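Local coordinates for periplasmic divalent cation tolerance protein (Thermotoga maritima, PDB 1VHF) that probably takes part in heavy-metal resistance, as a homotrimeric CutA-family protein thought to bind copper, at residues I4-T9 against E66-L71; T9-E14 against L74-T79; A30-F35 against A55-T60. All coordinates share one frame; numbering follows the deposited sequence. Where two conformers were deposited one is given.

Contact 1 (I4-T9 against E66-L71); sequences ILVYST and ELYEEL
V6 and L67 meet tip to tip: the CG2 methyl of the valine lies 3.6 Å from CD2 of the leucine, the shortest approach between I4-T9 and E66-L71. That methyl stands opposite the carbonyl carbon of V6 and beside its backbone N, while CG1 takes the position anti to the N (chi1 176°), and this fork lets one valine serve three residues of the helix. CG2 also meets Y68, whose ring passes it obliquely with CE1 4.1 Å away, and CG1 lies 4.3 Å from CD2 of L71. One turn on from L67, L71 points its CD2 methyl at S8, 4.1 Å from the serine CB. Both leucines hold CG anti to the backbone N (chi1 169° for L67), which carries their branched ends off the helix toward the strand.

The polar groups are served elsewhere. S8 OG is hydrogen-bonded to A81 O. Y68 OH is hydrogen-bonded to T84 OG1 of strand 82-86, and the tyrosine ring touches the valine at the margin of the apolar patch. L67 and L71 also pack on helix 13-25, through L23 and I19. With the short axes 10.7 Å apart and only 15° from parallel, the arrangement is that of a helix layered on one face of an antiparallel sheet, as in the ferredoxin-like alpha/beta fold of CutA proteins.

Contact 2 (T9-E14 against L74-T79); sequences TFPNEE and LHPYET
F10 and H75 form the buried part of the contact between T9-E14 and L74-T79. Their rings run nearly parallel, with planes at 14° and centroids 4.7 Å apart, but are displaced along their planes, with little overlap. Of the F10 ring, CE2 comes closest to H75 NE2, at 3.4 Å. With CG opposite its carbonyl carbon (chi1 -59°), the phenylalanine ring is packed against A16 and I19 of helix 13-25 and A55 and F57 of the sheet.

The imidazole is held at both nitrogens. ND1 accepts the backbone N of Y77 at 3.1 Å, nearly in the ring plane and fairly straight (162°), which fixes the turn of the ring; NE2 has S8 OG as its stronger partner and makes a weak, strongly bent bond to T9 O at 2.9 Å. The end of strand 3-10 and the turn into helix 13-25 here meet the loop between helix 64-74 and strand 82-86, a joint between the two helical connections of the ferredoxin-like fold.

The solvent side is formed by P11, P76 and Y77. Although P76 is exposed and P11 only partly covered, the two prolines touch in a carbon-carbon contact closer than usual, CD of P11 standing 3.4 Å from CG of P76, with the side chains crossing at a slant. Y77 comes past P11 from the other direction, its CE1 3.7 Å from the same CD. The phenol oxygen ends beside the F10-P11 peptide, 3.3 Å from the carbonyl carbon of F10; its polar partner is E52, which is also hydrogen-bonded to T9 OG1. Farther along, N12 turns to its own helix, where OD1 caps the backbone N of K15.

Contact 3 (A30-F35 against A55-T60); sequences ACFNAF and AIFKTT
N33 and I56 face each other as a hydrogen-bonded antiparallel pair in the beta hairpin of strands 31-43 and 46-60, each backbone N giving its hydrogen to the other's carbonyl: N33 N to I56 O and I56 N to N33 O, both 2.9 Å. Toward the start of strand 31-43 the regular pattern breaks off. K58 N still binds C31 O, but K58 O is taken by A30 N, just before the strand, in place of C31 N; this bond is 2.8 Å long from A30 N to K58 O and nearly straight (164°). Two carbonyls take an additional CA-H...O contact, I56 O from F32 CA at 3.2 Å and N33 O from A55 CA.

The face of C31, N33, I56 and K58 carries the polar side chains N33 and K58. N33 ND2 turns back to its neighbour's carbonyl, F32 O, at 3.0 Å; it arrives from above the carbonyl plane, not along a lone pair. OD1 of the same amide accepts a hydrogen bond from a water at 2.7 Å. The placement of the lysine end is uncertain, and with it both a link from this water to K58 NZ and a weak bond from NZ to Y94 OH remain doubtful. Closer to the backbone, N33 CB rests on I56 CG1 at 3.7 Å.

The other face is apolar and holds the non-hydrogen-bonded pairs F32-F57 and A34-A55. F32 CB sits obliquely against the F57 ring, 3.6 Å from CD1, and A34 and A55 meet through their CB atoms. Here F32 packs on L17 and L24 of helix 13-25 and F57 on L23, while A30 touches helix 92-101; on its far side strand 46-60 is bonded to strand 3-10 through A55, F57 and T59.

Overall arrangement
The three contacts share one antiparallel sheet. Contacts 1 and 2 both use strand 3-10 and have T9 in common; their centres lie about 12 Å apart, and S8 OG, 3.0 Å from H75 NE2, ties them by a probable hydrogen bond, with L71 packing on F10. Contact 3 is nested in the chain inside the loops closed by the other two. It adjoins contact 1, about 9 Å between centres, through probable backbone bonds from F57 N to V6 O and A55 N to S8 O. Contacts 2 and 3 are about 15 Å apart at their centres, yet F10 CZ reaches F57 CZ at 3.7 Å, so apolar packing on the helix-bearing face of the sheet runs through all three.

Contact 1 (I4-T9 against E66-L71)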
loop_
_atom_site.group_PDB
_atom_site.type_symbol
_atom_site.label_atom_id
_atom_site.label_comp_id
_atom_site.label_asym_id
_atom_site.label_seq_id
_atom_site.Cartn_x
_atom_site.Cartn_y
_atom_site.Cartn_z
ATOM N N ILE A 4 6.517 3.623 8.367
ATOM C CA ILE A 4 6.166 2.259 8.034
ATOM C C ILE A 4 5.753 2.215 6.544
ATOM O O ILE A 4 5.385 3.215 5.956
ATOM C CB ILE A 4 5.010 1.637 8.823
ATOM C CG1 ILE A 4 3.758 2.536 8.722
ATOM C CG2 ILE A 4 5.453 1.387 10.258
ATOM C CD1 ILE A 4 2.491 1.808 9.135
ATOM N N LEU A 5 6.045 1.057 5.986
ATOM C CA LEU A 5 5.682 0.813 4.590
ATOM C C LEU A 5 4.589 -0.264 4.612
ATOM O O LEU A 5 4.812 -1.354 5.135
ATOM C CB LEU A 5 6.820 0.230 3.760
ATOM C CG LEU A 5 8.174 0.918 3.782
ATOM C CD1 LEU A 5 9.151 0.110 2.927
ATOM C CD2 LEU A 5 8.083 2.346 3.318
ATOM N N VAL A 6 3.449 0.043 3.997
ATOM C CA VAL A 6 2.363 -0.941 3.898
ATOM C C VAL A 6 2.279 -1.324 2.406
ATOM O O VAL A 6 2.175 -0.479 1.518
ATOM C CB VAL A 6 1.031 -0.364 4.384
ATOM C CG1 VAL A 6 -0.083 -1.374 4.162
ATOM C CG2 VAL A 6 1.105 0.025 5.855
ATOM N N TYR A 7 2.384 -2.622 2.155
ATOM C CA TYR A 7 2.368 -3.190 0.814
ATOM C C TYR A 7 1.036 -3.871 0.502
ATOM O O TYR A 7 0.419 -4.493 1.354
ATOM C CB TYR A 7 3.455 -4.289 0.740
ATOM C CG TYR A 7 3.741 -4.953 -0.601
ATOM C CD1 TYR A 7 3.029 -6.048 -1.026
ATOM C CD2 TYR A 7 4.779 -4.499 -1.401
ATOM C CE1 TYR A 7 3.321 -6.710 -2.207
ATOM C CE2 TYR A 7 5.056 -5.125 -2.629
ATOM C CZ TYR A 7 4.344 -6.232 -3.001
ATOM O OH TYR A 7 4.683 -6.850 -4.187
ATOM N N SER A 8 0.604 -3.698 -0.739
ATOM C CA SER A 8 -0.595 -4.413 -1.209
ATOM C C SER A 8 -0.449 -4.578 -2.712
ATOM O O SER A 8 0.402 -3.980 -3.371
ATOM C CB SER A 8 -1.861 -3.644 -0.854
ATOM O OG SER A 8 -3.016 -4.429 -1.166
ATOM N N THR A 9 -1.318 -5.422 -3.279
ATOM C CA THR A 9 -1.360 -5.637 -4.720
ATOM C C THR A 9 -2.789 -5.389 -5.203
ATOM O O THR A 9 -3.773 -5.453 -4.443
ATOM C CB THR A 9 -0.866 -6.962 -5.232
ATOM O OG1 THR A 9 -1.788 -8.016 -4.888
ATOM C CG2 THR A 9 0.524 -7.268 -4.703
ATOM N N GLU A 66 -5.733 3.076 10.837
ATOM C CA GLU A 66 -6.632 3.765 9.922
ATOM C C GLU A 66 -6.340 3.425 8.463
ATOM O O GLU A 66 -7.250 3.304 7.645
ATOM C CB GLU A 66 -6.557 5.279 10.111
ATOM C CG GLU A 66 -6.971 5.739 11.519
ATOM C CD GLU A 66 -6.576 7.213 11.651
ATOM O OE1 GLU A 66 -7.255 8.027 10.986
ATOM O OE2 GLU A 66 -5.558 7.503 12.293
ATOM N N LEU A 67 -5.055 3.330 8.113
ATOM C CA LEU A 67 -4.728 2.966 6.722
ATOM C C LEU A 67 -5.188 1.554 6.448
ATOM O O LEU A 67 -5.708 1.307 5.349
ATOM C CB LEU A 67 -3.200 3.116 6.534
ATOM C CG LEU A 67 -2.646 2.535 5.223
ATOM C CD1 LEU A 67 -3.255 3.251 3.999
ATOM C CD2 LEU A 67 -1.137 2.750 5.213
ATOM N N TYR A 68 -4.922 0.593 7.345
ATOM C CA TYR A 68 -5.420 -0.756 7.081
ATOM C C TYR A 68 -6.923 -0.780 6.839
ATOM O O TYR A 68 -7.412 -1.450 5.925
ATOM C CB TYR A 68 -5.063 -1.750 8.182
ATOM C CG TYR A 68 -3.740 -2.465 8.046
ATOM C CD1 TYR A 68 -2.522 -1.801 7.946
ATOM C CD2 TYR A 68 -3.744 -3.853 8.079
ATOM C CE1 TYR A 68 -1.350 -2.521 7.865
ATOM C CE2 TYR A 68 -2.561 -4.590 8.013
ATOM C CZ TYR A 68 -1.373 -3.887 7.918
ATOM O OH TYR A 68 -0.199 -4.613 7.813
ATOM N N GLU A 69 -7.660 -0.029 7.679
ATOM C CA GLU A 69 -9.120 -0.020 7.562
ATOM C C GLU A 69 -9.582 0.569 6.256
ATOM O O GLU A 69 -10.375 -0.046 5.512
ATOM C CB GLU A 69 -9.697 0.792 8.747
ATOM C CG GLU A 69 -9.414 0.191 10.113
ATOM C CD GLU A 69 -10.086 0.941 11.247
ATOM O OE1 GLU A 69 -9.507 1.914 11.775
ATOM O OE2 GLU A 69 -11.217 0.563 11.627
ATOM N N GLU A 70 -9.029 1.701 5.840
ATOM C CA GLU A 70 -9.427 2.331 4.597
ATOM C C GLU A 70 -9.016 1.502 3.404
ATOM O O GLU A 70 -9.739 1.383 2.411
ATOM C CB GLU A 70 -8.946 3.778 4.468
ATOM C CG GLU A 70 -9.537 4.532 3.309
ATOM C CD GLU A 70 -11.035 4.717 3.239
ATOM O OE1 GLU A 70 -11.730 4.603 4.263
ATOM O OE2 GLU A 70 -11.556 5.012 2.131
ATOM N N LEU A 71 -7.740 1.036 3.404
ATOM C CA LEU A 71 -7.288 0.222 2.271
ATOM C C LEU A 71 -8.117 -1.038 2.128
ATOM O O LEU A 71 -8.485 -1.342 0.977
ATOM C CB LEU A 71 -5.794 -0.063 2.514
ATOM C CG LEU A 71 -5.127 -0.931 1.444
ATOM C CD1 LEU A 71 -5.235 -0.312 0.060
ATOM C CD2 LEU A 71 -3.661 -1.143 1.800
#

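Contact 2 (T9-E14 against L74-T79)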
loop_
_atom_site.group_PDB
_atom_site.type_symbol
_atom_site.label_atom_id
_atom_site.label_comp_id
_atom_site.label_asym_id
_atom_site.label_seq_id
_atom_site.Cartn_x
_atom_site.Cartn_y
_atom_site.Cartn_z
ATOM N N THR A 9 -1.318 -5.422 -3.279
ATOM C CA THR A 9 -1.360 -5.637 -4.720
ATOM C C THR A 9 -2.789 -5.389 -5.203
ATOM O O THR A 9 -3.773 -5.453 -4.443
ATOM C CB THR A 9 -0.866 -6.962 -5.232
ATOM O OG1 THR A 9 -1.788 -8.016 -4.888
ATOM C CG2 THR A 9 0.524 -7.268 -4.703
ATOM N N PHE A 10 -2.866 -5.000 -6.484
ATOM C CA PHE A 10 -4.105 -4.587 -7.146
ATOM C C PHE A 10 -4.223 -5.183 -8.525
ATOM O O PHE A 10 -3.229 -5.560 -9.141
ATOM C CB PHE A 10 -4.054 -3.024 -7.309
ATOM C CG PHE A 10 -3.925 -2.366 -5.951
ATOM C CD1 PHE A 10 -2.651 -2.039 -5.475
ATOM C CD2 PHE A 10 -5.033 -2.069 -5.181
ATOM C CE1 PHE A 10 -2.495 -1.502 -4.209
ATOM C CE2 PHE A 10 -4.864 -1.513 -3.914
ATOM C CZ PHE A 10 -3.595 -1.204 -3.431
ATOM N N PRO A 11 -5.444 -5.307 -9.041
ATOM C CA PRO A 11 -5.621 -5.937 -10.338
ATOM C C PRO A 11 -5.115 -5.176 -11.516
ATOM O O PRO A 11 -4.917 -5.821 -12.576
ATOM C CB PRO A 11 -7.146 -6.101 -10.448
ATOM C CG PRO A 11 -7.701 -5.053 -9.549
ATOM C CD PRO A 11 -6.714 -4.943 -8.406
ATOM N N ASN A 12 -4.955 -3.873 -11.443
ATOM C CA ASN A 12 -4.499 -3.078 -12.559
ATOM C C ASN A 12 -3.883 -1.774 -12.110
ATOM O O ASN A 12 -3.955 -1.451 -10.911
ATOM C CB ASN A 12 -5.632 -2.910 -13.572
ATOM C CG ASN A 12 -6.877 -2.318 -12.917
ATOM O OD1 ASN A 12 -6.808 -1.218 -12.362
ATOM N ND2 ASN A 12 -7.977 -3.039 -12.937
ATOM N N GLU A 13 -3.289 -1.028 -13.022
ATOM C CA GLU A 13 -2.611 0.216 -12.709
ATOM C C GLU A 13 -3.605 1.275 -12.254
ATOM O O GLU A 13 -3.376 1.961 -11.255
ATOM C CB GLU A 13 -1.785 0.741 -13.897
ATOM C CG GLU A 13 -0.906 1.946 -13.571
ATOM C CD GLU A 13 -0.148 2.557 -14.729
ATOM O OE1 GLU A 13 -0.161 1.956 -15.815
ATOM O OE2 GLU A 13 0.500 3.624 -14.559
ATOM N N GLU A 14 -4.744 1.327 -12.934
ATOM C CA GLU A 14 -5.742 2.354 -12.599
ATOM C C GLU A 14 -6.244 2.202 -11.175
ATOM O O GLU A 14 -6.337 3.211 -10.466
ATOM C CB GLU A 14 -6.908 2.202 -13.601
ATOM C CG GLU A 14 -6.519 2.635 -15.008
ATOM C CD GLU A 14 -5.577 1.751 -15.783
ATOM O OE1 GLU A 14 -5.435 0.533 -15.551
ATOM O OE2 GLU A 14 -4.912 2.312 -16.713
ATOM N N LEU A 74 -11.426 0.013 0.438
ATOM C CA LEU A 74 -11.345 0.456 -0.937
ATOM C C LEU A 74 -10.870 -0.671 -1.878
ATOM O O LEU A 74 -10.932 -0.530 -3.091
ATOM C CB LEU A 74 -10.321 1.612 -1.056
ATOM C CG LEU A 74 -10.701 2.922 -0.353
ATOM C CD1 LEU A 74 -9.528 3.891 -0.331
ATOM C CD2 LEU A 74 -11.898 3.564 -1.063
ATOM N N HIS A 75 -10.495 -1.808 -1.290
ATOM C CA HIS A 75 -9.849 -2.810 -2.166
ATOM C C HIS A 75 -10.782 -3.568 -3.046
ATOM O O HIS A 75 -11.818 -4.059 -2.554
ATOM C CB HIS A 75 -9.089 -3.803 -1.213
ATOM C CG HIS A 75 -7.796 -4.208 -1.866
ATOM N ND1 HIS A 75 -7.779 -5.037 -2.958
ATOM C CD2 HIS A 75 -6.503 -3.881 -1.600
ATOM C CE1 HIS A 75 -6.522 -5.226 -3.345
ATOM N NE2 HIS A 75 -5.721 -4.512 -2.536
ATOM N N PRO A 76 -10.431 -3.829 -4.299
ATOM C CA PRO A 76 -11.294 -4.640 -5.149
ATOM C C PRO A 76 -11.267 -6.095 -4.731
ATOM O O PRO A 76 -12.170 -6.891 -5.104
ATOM C CB PRO A 76 -10.732 -4.478 -6.546
ATOM C CG PRO A 76 -9.322 -4.013 -6.365
ATOM C CD PRO A 76 -9.262 -3.302 -5.023
ATOM N N TYR A 77 -10.214 -6.580 -4.083
ATOM C CA TYR A 77 -10.089 -7.961 -3.632
ATOM C C TYR A 77 -10.739 -8.197 -2.273
ATOM O O TYR A 77 -10.671 -7.370 -1.329
ATOM C CB TYR A 77 -8.635 -8.453 -3.531
ATOM C CG TYR A 77 -7.798 -8.393 -4.782
ATOM C CD1 TYR A 77 -8.282 -8.371 -6.070
ATOM C CD2 TYR A 77 -6.419 -8.404 -4.599
ATOM C CE1 TYR A 77 -7.452 -8.351 -7.179
ATOM C CE2 TYR A 77 -5.567 -8.373 -5.685
ATOM C CZ TYR A 77 -6.078 -8.326 -6.950
ATOM O OH TYR A 77 -5.225 -8.305 -8.037
ATOM N N GLU A 78 -11.372 -9.370 -2.147
ATOM C CA GLU A 78 -12.044 -9.701 -0.900
ATOM C C GLU A 78 -11.120 -9.931 0.266
ATOM O O GLU A 78 -11.319 -9.457 1.388
ATOM C CB GLU A 78 -12.908 -10.961 -1.164
ATOM C CG GLU A 78 -13.657 -11.359 0.098
ATOM C CD GLU A 78 -14.503 -12.612 -0.087
ATOM O OE1 GLU A 78 -14.658 -13.058 -1.231
ATOM O OE2 GLU A 78 -14.989 -13.114 0.943
ATOM N N THR A 79 -9.962 -10.554 -0.031
ATOM C CA THR A 79 -8.953 -10.857 0.993
ATOM C C THR A 79 -7.613 -10.402 0.401
ATOM O O THR A 79 -6.781 -11.194 -0.058
ATOM C CB THR A 79 -8.878 -12.359 1.296
ATOM O OG1 THR A 79 -10.250 -12.733 1.666
ATOM C CG2 THR A 79 -7.957 -12.677 2.432
#

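Contact 3 (A30-F35 against A55-T60)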
loop_
_atom_site.group_PDB
_atom_site.type_symbol
_atom_site.label_atom_id
_atom_site.label_comp_id
_atom_site.label_asym_id
_atom_site.label_seq_id
_atom_site.Cartn_x
_atom_site.Cartn_y
_atom_site.Cartn_z
ATOM N N ALA A 30 1.700 9.574 3.194
ATOM C CA ALA A 30 2.496 10.687 2.706
ATOM C C ALA A 30 2.757 10.547 1.208
ATOM O O ALA A 30 2.947 11.509 0.492
ATOM C CB ALA A 30 3.830 10.739 3.454
ATOM N N CYS A 31 2.852 9.273 0.747
ATOM C CA CYS A 31 3.077 9.041 -0.668
ATOM C C CYS A 31 2.953 7.545 -0.965
ATOM O O CYS A 31 2.872 6.761 -0.019
ATOM C CB CYS A 31 4.493 9.484 -1.043
ATOM S SG CYS A 31 5.779 8.883 0.032
ATOM N N PHE A 32 2.927 7.223 -2.240
ATOM C CA PHE A 32 2.919 5.818 -2.609
ATOM C C PHE A 32 3.882 5.649 -3.782
ATOM O O PHE A 32 4.144 6.585 -4.543
ATOM C CB PHE A 32 1.520 5.310 -3.016
ATOM C CG PHE A 32 0.981 5.873 -4.290
ATOM C CD1 PHE A 32 1.317 5.337 -5.524
ATOM C CD2 PHE A 32 0.089 6.961 -4.269
ATOM C CE1 PHE A 32 0.835 5.866 -6.712
ATOM C CE2 PHE A 32 -0.397 7.472 -5.444
ATOM C CZ PHE A 32 -0.034 6.965 -6.687
ATOM N N ASN A 33 4.384 4.418 -3.915
ATOM C CA ASN A 33 5.218 4.002 -5.052
ATOM C C ASN A 33 4.567 2.729 -5.624
ATOM O O ASN A 33 4.402 1.774 -4.855
ATOM C CB ASN A 33 6.658 3.707 -4.657
ATOM C CG ASN A 33 7.495 4.898 -4.292
ATOM O OD1 ASN A 33 8.634 4.707 -3.839
ATOM N ND2 ASN A 33 7.063 6.136 -4.467
ATOM N N ALA A 34 4.176 2.710 -6.894
ATOM C CA ALA A 34 3.509 1.514 -7.436
ATOM C C ALA A 34 4.280 1.008 -8.651
ATOM O O ALA A 34 4.951 1.769 -9.361
ATOM C CB ALA A 34 2.073 1.869 -7.832
ATOM N N PHE A 35 4.208 -0.303 -8.899
ATOM C CA PHE A 35 4.948 -0.890 -10.015
ATOM C C PHE A 35 4.300 -2.207 -10.467
ATOM O O PHE A 35 3.574 -2.863 -9.712
ATOM C CB PHE A 35 6.425 -1.192 -9.673
ATOM C CG PHE A 35 6.643 -1.951 -8.393
ATOM C CD1 PHE A 35 6.555 -1.321 -7.154
ATOM C CD2 PHE A 35 6.967 -3.316 -8.427
ATOM C CE1 PHE A 35 6.725 -2.001 -5.974
ATOM C CE2 PHE A 35 7.247 -3.993 -7.247
ATOM C CZ PHE A 35 7.093 -3.361 -6.023
ATOM N N ALA A 55 1.953 -1.921 -4.710
ATOM C CA ALA A 55 2.205 -0.568 -4.248
ATOM C C ALA A 55 2.673 -0.624 -2.807
ATOM O O ALA A 55 2.322 -1.478 -2.008
ATOM C CB ALA A 55 0.941 0.280 -4.323
ATOM N N ILE A 56 3.542 0.352 -2.526
ATOM C CA ILE A 56 4.047 0.576 -1.172
ATOM C C ILE A 56 3.484 1.959 -0.773
ATOM O O ILE A 56 3.679 2.940 -1.499
ATOM C CB ILE A 56 5.531 0.514 -0.931
ATOM C CG1 ILE A 56 6.417 1.350 -1.824
ATOM C CG2 ILE A 56 6.001 -0.974 -0.950
ATOM C CD1 ILE A 56 7.750 1.743 -1.189
ATOM N N PHE A 57 2.865 1.984 0.368
ATOM C CA PHE A 57 2.228 3.210 0.922
ATOM C C PHE A 57 3.058 3.630 2.132
ATOM O O PHE A 57 3.215 2.804 3.043
ATOM C CB PHE A 57 0.798 2.875 1.347
ATOM C CG PHE A 57 -0.060 2.415 0.206
ATOM C CD1 PHE A 57 -0.469 3.293 -0.773
ATOM C CD2 PHE A 57 -0.445 1.081 0.124
ATOM C CE1 PHE A 57 -1.294 2.891 -1.817
ATOM C CE2 PHE A 57 -1.268 0.664 -0.910
ATOM C CZ PHE A 57 -1.681 1.561 -1.877
ATOM N N LYS A 58 3.604 4.831 2.088
ATOM C CA LYS A 58 4.453 5.274 3.211
ATOM C C LYS A 58 3.663 6.149 4.162
ATOM O O LYS A 58 2.972 7.090 3.744
ATOM C CB LYS A 58 5.652 6.099 2.658
ATOM C CG LYS A 58 6.598 5.144 1.902
ATOM C CD LYS A 58 7.598 5.890 1.039
ATOM C CE LYS A 58 7.067 5.893 -0.400
ATOM N NZ LYS A 58 7.410 7.146 -1.092
ATOM N N THR A 59 3.707 5.781 5.462
ATOM C CA THR A 59 2.986 6.609 6.427
ATOM C C THR A 59 3.652 6.437 7.796
ATOM O O THR A 59 4.749 5.896 7.856
ATOM C CB THR A 59 1.495 6.258 6.424
ATOM O OG1 THR A 59 0.778 7.277 7.135
ATOM C CG2 THR A 59 1.205 4.900 7.061
ATOM N N THR A 60 3.000 6.989 8.820
ATOM C CA THR A 60 3.577 6.842 10.167
ATOM C C THR A 60 2.925 5.706 10.893
ATOM O O THR A 60 1.831 5.245 10.593
ATOM C CB THR A 60 3.388 8.175 10.929
ATOM O OG1 THR A 60 1.988 8.408 11.112
ATOM C CG2 THR A 60 4.077 9.321 10.219
HETATM O O HOH W 1 9.674 6.369 -1.958
#